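Local atomic coordinates of CD1-2 antigen (Gallus gallus, PDB entry 3DBX), a protein that probably presents lipid antigens to T cells, as other members of the MHC class I-like CD1 family do. Residues T103-V117 / I165-L177. Sequence-based numbering, arbitrary orientation.
With NAG (2-acetamido-2-deoxy-beta-D-glucopyranose), chain E.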
loop_
_atom_site.group_PDB
_atom_site.type_symbol
_atom_site.label_atom_id
_atom_site.label_comp_id
_atom_site.label_asym_id
_atom_site.label_seq_id
_atom_site.Cartn_x
_atom_site.Cartn_y
_atom_site.Cartn_z
ATOM N N THR A 103 -10.019 -7.489 5.314
ATOM C CA THR A 103 -10.129 -8.916 5.503
ATOM C C THR A 103 -8.843 -9.598 5.002
ATOM O O THR A 103 -8.204 -9.111 4.062
ATOM C CB THR A 103 -11.332 -9.446 4.686
ATOM O OG1 THR A 103 -12.524 -8.751 5.079
ATOM C CG2 THR A 103 -11.533 -10.914 4.899
ATOM N N GLY A 104 -8.482 -10.732 5.605
ATOM C CA GLY A 104 -7.339 -11.519 5.146
ATOM C C GLY A 104 -7.456 -13.005 5.415
ATOM O O GLY A 104 -8.153 -13.420 6.333
ATOM N N CYS A 105 -6.751 -13.787 4.597
ATOM C CA CYS A 105 -6.620 -15.239 4.749
ATOM C C CYS A 105 -5.193 -15.612 4.339
ATOM O O CYS A 105 -4.800 -15.407 3.175
ATOM C CB CYS A 105 -7.634 -15.969 3.849
ATOM S SG CYS A 105 -7.690 -17.775 3.999
ATOM N N LYS A 106 -4.419 -16.122 5.291
ATOM C CA LYS A 106 -3.067 -16.615 5.035
ATOM C C LYS A 106 -3.052 -18.128 5.186
ATOM O O LYS A 106 -3.652 -18.654 6.124
ATOM C CB LYS A 106 -2.086 -16.002 6.036
ATOM C CG LYS A 106 -0.611 -16.054 5.633
ATOM C CD LYS A 106 0.217 -15.091 6.491
ATOM C CE LYS A 106 1.189 -14.255 5.637
ATOM N NZ LYS A 106 1.641 -12.982 6.308
ATOM N N LEU A 107 -2.377 -18.823 4.263
ATOM C CA LEU A 107 -2.125 -20.278 4.394
ATOM C C LEU A 107 -0.653 -20.595 4.651
ATOM O O LEU A 107 0.195 -20.439 3.758
ATOM C CB LEU A 107 -2.588 -21.054 3.150
ATOM C CG LEU A 107 -3.959 -20.867 2.485
ATOM C CD1 LEU A 107 -4.261 -22.115 1.662
ATOM C CD2 LEU A 107 -5.081 -20.639 3.490
ATOM N N TYR A 108 -0.360 -21.046 5.870
ATOM C CA TYR A 108 0.978 -21.533 6.220
ATOM C C TYR A 108 1.126 -22.953 5.697
ATOM O O TYR A 108 0.160 -23.719 5.697
ATOM C CB TYR A 108 1.209 -21.502 7.741
ATOM C CG TYR A 108 0.938 -20.149 8.367
ATOM C CD1 TYR A 108 1.904 -19.144 8.352
ATOM C CD2 TYR A 108 -0.292 -19.867 8.959
ATOM C CE1 TYR A 108 1.657 -17.900 8.914
ATOM C CE2 TYR A 108 -0.548 -18.627 9.528
ATOM C CZ TYR A 108 0.430 -17.647 9.501
ATOM O OH TYR A 108 0.178 -16.416 10.064
ATOM N N THR A 109 2.325 -23.308 5.251
ATOM C CA THR A 109 2.536 -24.651 4.706
ATOM C C THR A 109 2.750 -25.718 5.800
ATOM O O THR A 109 3.405 -26.731 5.563
ATOM C CB THR A 109 3.638 -24.683 3.603
ATOM O OG1 THR A 109 4.827 -24.033 4.069
ATOM C CG2 THR A 109 3.142 -23.984 2.330
ATOM N N ASN A 110 2.183 -25.482 6.987
ATOM C CA ASN A 110 2.100 -26.514 8.036
ATOM C C ASN A 110 0.654 -26.878 8.406
ATOM O O ASN A 110 0.419 -27.669 9.319
ATOM C CB ASN A 110 2.937 -26.138 9.274
ATOM C CG ASN A 110 2.216 -25.184 10.237
ATOM O OD1 ASN A 110 1.204 -24.558 9.897
ATOM N ND2 ASN A 110 2.759 -25.082 11.461
ATOM N N GLY A 111 -0.305 -26.277 7.696
ATOM C CA GLY A 111 -1.726 -26.603 7.853
ATOM C C GLY A 111 -2.584 -25.459 8.361
ATOM O O GLY A 111 -3.671 -25.193 7.829
ATOM N N THR A 112 -2.090 -24.781 9.394
ATOM C CA THR A 112 -2.811 -23.675 10.040
ATOM C C THR A 112 -3.135 -22.486 9.114
ATOM O O THR A 112 -2.431 -22.234 8.129
ATOM C CB THR A 112 -2.044 -23.172 11.291
ATOM O OG1 THR A 112 -0.689 -22.878 10.934
ATOM C CG2 THR A 112 -2.047 -24.227 12.388
ATOM N N ARG A 113 -4.220 -21.776 9.433
ATOM C CA ARG A 113 -4.635 -20.573 8.703
ATOM C C ARG A 113 -4.738 -19.382 9.645
ATOM O O ARG A 113 -5.140 -19.540 10.798
ATOM C CB ARG A 113 -6.022 -20.751 8.072
ATOM C CG ARG A 113 -6.170 -21.807 6.984
ATOM C CD ARG A 113 -7.661 -22.105 6.754
ATOM N NE ARG A 113 -8.185 -23.109 7.683
ATOM C CZ ARG A 113 -8.251 -24.406 7.405
ATOM N NH1 ARG A 113 -7.832 -24.853 6.228
ATOM N NH2 ARG A 113 -8.728 -25.261 8.301
ATOM N N TRP A 114 -4.403 -18.194 9.148
ATOM C CA TRP A 114 -4.745 -16.965 9.848
ATOM C C TRP A 114 -5.813 -16.228 9.040
ATOM O O TRP A 114 -5.602 -15.928 7.866
ATOM C CB TRP A 114 -3.511 -16.081 10.068
ATOM C CG TRP A 114 -3.778 -14.806 10.870
ATOM C CD1 TRP A 114 -4.551 -14.685 12.004
ATOM C CD2 TRP A 114 -3.246 -13.492 10.612
ATOM N NE1 TRP A 114 -4.547 -13.381 12.445
ATOM C CE2 TRP A 114 -3.751 -12.629 11.620
ATOM C CE3 TRP A 114 -2.399 -12.958 9.626
ATOM C CZ2 TRP A 114 -3.437 -11.262 11.666
ATOM C CZ3 TRP A 114 -2.084 -11.595 9.680
ATOM C CH2 TRP A 114 -2.605 -10.766 10.691
ATOM N N SER A 115 -6.956 -15.963 9.670
ATOM C CA SER A 115 -8.066 -15.264 9.020
ATOM C C SER A 115 -8.563 -14.141 9.916
ATOM O O SER A 115 -8.578 -14.285 11.131
ATOM C CB SER A 115 -9.212 -16.231 8.716
ATOM O OG SER A 115 -8.895 -17.116 7.640
ATOM N N PHE A 116 -8.966 -13.022 9.321
ATOM C CA PHE A 116 -9.458 -11.878 10.096
ATOM C C PHE A 116 -10.451 -11.017 9.318
ATOM O O PHE A 116 -10.418 -10.979 8.085
ATOM C CB PHE A 116 -8.292 -11.019 10.619
ATOM C CG PHE A 116 -7.456 -10.376 9.526
ATOM C CD1 PHE A 116 -6.287 -10.981 9.081
ATOM C CD2 PHE A 116 -7.837 -9.148 8.959
ATOM C CE1 PHE A 116 -5.516 -10.381 8.092
ATOM C CE2 PHE A 116 -7.083 -8.565 7.974
ATOM C CZ PHE A 116 -5.916 -9.193 7.534
ATOM N N VAL A 117 -11.339 -10.349 10.049
ATOM C CA VAL A 117 -12.188 -9.296 9.496
ATOM C C VAL A 117 -12.185 -8.096 10.430
ATOM O O VAL A 117 -12.602 -8.200 11.597
ATOM C CB VAL A 117 -13.648 -9.703 9.294
ATOM C CG1 VAL A 117 -14.402 -8.545 8.623
ATOM C CG2 VAL A 117 -13.763 -10.956 8.455
ATOM N N ILE A 165 -16.536 -19.278 4.478
ATOM C CA ILE A 165 -15.730 -18.427 3.614
ATOM C C ILE A 165 -14.246 -18.636 3.885
ATOM O O ILE A 165 -13.473 -18.902 2.965
ATOM C CB ILE A 165 -16.110 -16.949 3.822
ATOM C CG1 ILE A 165 -17.384 -16.588 3.049
ATOM C CG2 ILE A 165 -15.010 -16.041 3.397
ATOM C CD1 ILE A 165 -17.638 -15.047 3.028
ATOM N N PHE A 166 -13.866 -18.541 5.156
ATOM C CA PHE A 166 -12.462 -18.591 5.562
ATOM C C PHE A 166 -11.892 -19.999 5.660
ATOM O O PHE A 166 -10.676 -20.170 5.606
ATOM C CB PHE A 166 -12.248 -17.844 6.888
ATOM C CG PHE A 166 -12.459 -16.364 6.782
ATOM C CD1 PHE A 166 -11.632 -15.583 5.978
ATOM C CD2 PHE A 166 -13.482 -15.749 7.487
ATOM C CE1 PHE A 166 -11.828 -14.222 5.862
ATOM C CE2 PHE A 166 -13.696 -14.395 7.387
ATOM C CZ PHE A 166 -12.872 -13.620 6.569
ATOM N N SER A 167 -12.763 -20.996 5.814
ATOM C CA SER A 167 -12.337 -22.407 5.921
ATOM C C SER A 167 -12.293 -23.135 4.583
ATOM O O SER A 167 -11.538 -24.107 4.417
ATOM C CB SER A 167 -13.263 -23.200 6.855
ATOM O OG SER A 167 -13.419 -22.534 8.085
ATOM N N SER A 168 -13.138 -22.706 3.651
ATOM C CA SER A 168 -13.321 -23.443 2.416
ATOM C C SER A 168 -13.109 -22.573 1.196
ATOM O O SER A 168 -12.270 -22.886 0.355
ATOM C CB SER A 168 -14.713 -24.078 2.379
ATOM O OG SER A 168 -15.035 -24.510 1.067
ATOM N N SER A 169 -13.855 -21.474 1.116
ATOM C CA SER A 169 -13.923 -20.685 -0.103
ATOM C C SER A 169 -12.607 -19.994 -0.427
ATOM O O SER A 169 -12.066 -20.179 -1.524
ATOM C CB SER A 169 -15.091 -19.695 -0.046
ATOM O OG SER A 169 -16.332 -20.404 -0.021
ATOM N N PHE A 170 -12.078 -19.228 0.528
ATOM C CA PHE A 170 -10.834 -18.480 0.297
ATOM C C PHE A 170 -9.576 -19.363 0.162
ATOM O O PHE A 170 -8.760 -19.088 -0.717
ATOM C CB PHE A 170 -10.616 -17.353 1.328
ATOM C CG PHE A 170 -11.608 -16.226 1.240
ATOM C CD1 PHE A 170 -12.524 -16.140 0.190
ATOM C CD2 PHE A 170 -11.600 -15.223 2.205
ATOM C CE1 PHE A 170 -13.439 -15.078 0.101
ATOM C CE2 PHE A 170 -12.507 -14.143 2.137
ATOM C CZ PHE A 170 -13.425 -14.068 1.074
ATOM N N PRO A 171 -9.399 -20.398 1.035
ATOM C CA PRO A 171 -8.308 -21.371 0.864
ATOM C C PRO A 171 -8.221 -22.086 -0.498
ATOM O O PRO A 171 -7.119 -22.175 -1.059
ATOM C CB PRO A 171 -8.559 -22.380 1.995
ATOM C CG PRO A 171 -9.211 -21.595 3.028
ATOM C CD PRO A 171 -10.129 -20.663 2.286
ATOM N N ASN A 172 -9.336 -22.627 -1.002
ATOM C CA ASN A 172 -9.393 -23.177 -2.366
ATOM C C ASN A 172 -8.999 -22.168 -3.462
ATOM O O ASN A 172 -8.298 -22.519 -4.408
ATOM C CB ASN A 172 -10.776 -23.770 -2.668
ATOM C CG ASN A 172 -10.958 -25.169 -2.084
ATOM O OD1 ASN A 172 -10.699 -25.403 -0.898
ATOM N ND2 ASN A 172 -11.404 -26.111 -2.921
ATOM N N TYR A 173 -9.452 -20.924 -3.309
ATOM C CA TYR A 173 -9.166 -19.830 -4.240
ATOM C C TYR A 173 -7.669 -19.478 -4.308
ATOM O O TYR A 173 -7.099 -19.379 -5.400
ATOM C CB TYR A 173 -10.005 -18.610 -3.837
ATOM C CG TYR A 173 -10.043 -17.452 -4.812
ATOM C CD1 TYR A 173 -10.179 -17.646 -6.190
ATOM C CD2 TYR A 173 -9.994 -16.154 -4.341
ATOM C CE1 TYR A 173 -10.231 -16.538 -7.079
ATOM C CE2 TYR A 173 -10.048 -15.070 -5.203
ATOM C CZ TYR A 173 -10.168 -15.265 -6.565
ATOM O OH TYR A 173 -10.220 -14.141 -7.377
ATOM N N ILE A 174 -7.040 -19.315 -3.144
ATOM C CA ILE A 174 -5.597 -19.047 -3.040
ATOM C C ILE A 174 -4.794 -20.126 -3.788
ATOM O O ILE A 174 -3.885 -19.818 -4.574
ATOM C CB ILE A 174 -5.147 -19.013 -1.554
ATOM C CG1 ILE A 174 -5.724 -17.785 -0.837
ATOM C CG2 ILE A 174 -3.635 -18.997 -1.446
ATOM C CD1 ILE A 174 -5.605 -17.830 0.703
ATOM N N LEU A 175 -5.166 -21.382 -3.536
ATOM C CA LEU A 175 -4.519 -22.552 -4.095
ATOM C C LEU A 175 -4.563 -22.565 -5.618
ATOM O O LEU A 175 -3.543 -22.795 -6.275
ATOM C CB LEU A 175 -5.175 -23.813 -3.537
ATOM C CG LEU A 175 -4.398 -24.587 -2.475
ATOM C CD1 LEU A 175 -4.002 -23.689 -1.313
ATOM C CD2 LEU A 175 -5.211 -25.782 -1.992
ATOM N N MET A 176 -5.745 -22.308 -6.167
ATOM C CA MET A 176 -5.924 -22.227 -7.610
ATOM C C MET A 176 -5.173 -21.021 -8.211
ATOM O O MET A 176 -4.568 -21.137 -9.283
ATOM C CB MET A 176 -7.416 -22.251 -7.973
ATOM C CG MET A 176 -8.116 -23.566 -7.533
ATOM S SD MET A 176 -9.852 -23.849 -8.006
ATOM C CE MET A 176 -9.675 -24.745 -9.555
ATOM N N LEU A 177 -5.165 -19.893 -7.498
ATOM C CA LEU A 177 -4.499 -18.679 -7.983
ATOM C C LEU A 177 -2.990 -18.856 -7.955
ATOM O O LEU A 177 -2.280 -18.397 -8.850
ATOM C CB LEU A 177 -4.875 -17.461 -7.142
ATOM C CG LEU A 177 -6.284 -16.848 -7.219
ATOM C CD1 LEU A 177 -6.394 -15.743 -6.187
ATOM C CD2 LEU A 177 -6.638 -16.336 -8.616
HETATM C C1 NAG E . 2.267 -24.002 12.297
HETATM C C2 NAG E . 2.954 -24.098 13.664
HETATM C C3 NAG E . 2.361 -23.043 14.598
HETATM C C4 NAG E . 2.493 -21.645 13.980
HETATM C C5 NAG E . 1.997 -21.629 12.529
HETATM C C6 NAG E . 2.349 -20.308 11.856
HETATM C C7 NAG E . 3.900 -26.275 14.255
HETATM C C8 NAG E . 4.297 -26.839 15.591
HETATM N N2 NAG E . 2.863 -25.433 14.235
HETATM O O3 NAG E . 3.026 -23.082 15.839
HETATM O O4 NAG E . 1.787 -20.684 14.746
HETATM O O5 NAG E . 2.534 -22.708 11.774
HETATM O O6 NAG E . 3.652 -20.360 11.317
HETATM O O7 NAG E . 4.524 -26.600 13.245
#
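T103 meets the ring of F166 at its edge: chi1 of -57° sets OG1 beside the backbone N and leaves CG2 anti to it, in the ring plane and 3.5 Å from CZ. Two residues on, C105 SG packs against F170 CB, P171 CD and I174 CD1, the last at 3.9 Å. L107 closes this apolar row; the side chains of L107 and L175 cross at about a right angle, their CD1 atoms 3.4 Å apart, unusually tight. At the hairpin turn, N110 ND2 carries the N-linked glycan, whose C6 lies 3.6 Å over the centre of the Y108 ring; T112 OG1 donates to N110 OD1 at 2.7 Å, on a carbonyl lone pair. R113 CD passes F166 O at 3.8 Å, a carbonyl buried without a polar partner at the kink at P171, whose ring nitrogen lacks an N-H. S115 OG abuts F166 CB, and V117 CG2 reaches F166 CZ at 3.4 Å. The axis of 165-177, part of helix 156-180, crosses strand 103-107 at -66°, 9.0 Å away at closest, on the sheet floor of the MHC-like fold, where F170 packs edge-to-face on F13 of strand 12-21 and a bound palmitic acid touches T103 and V117.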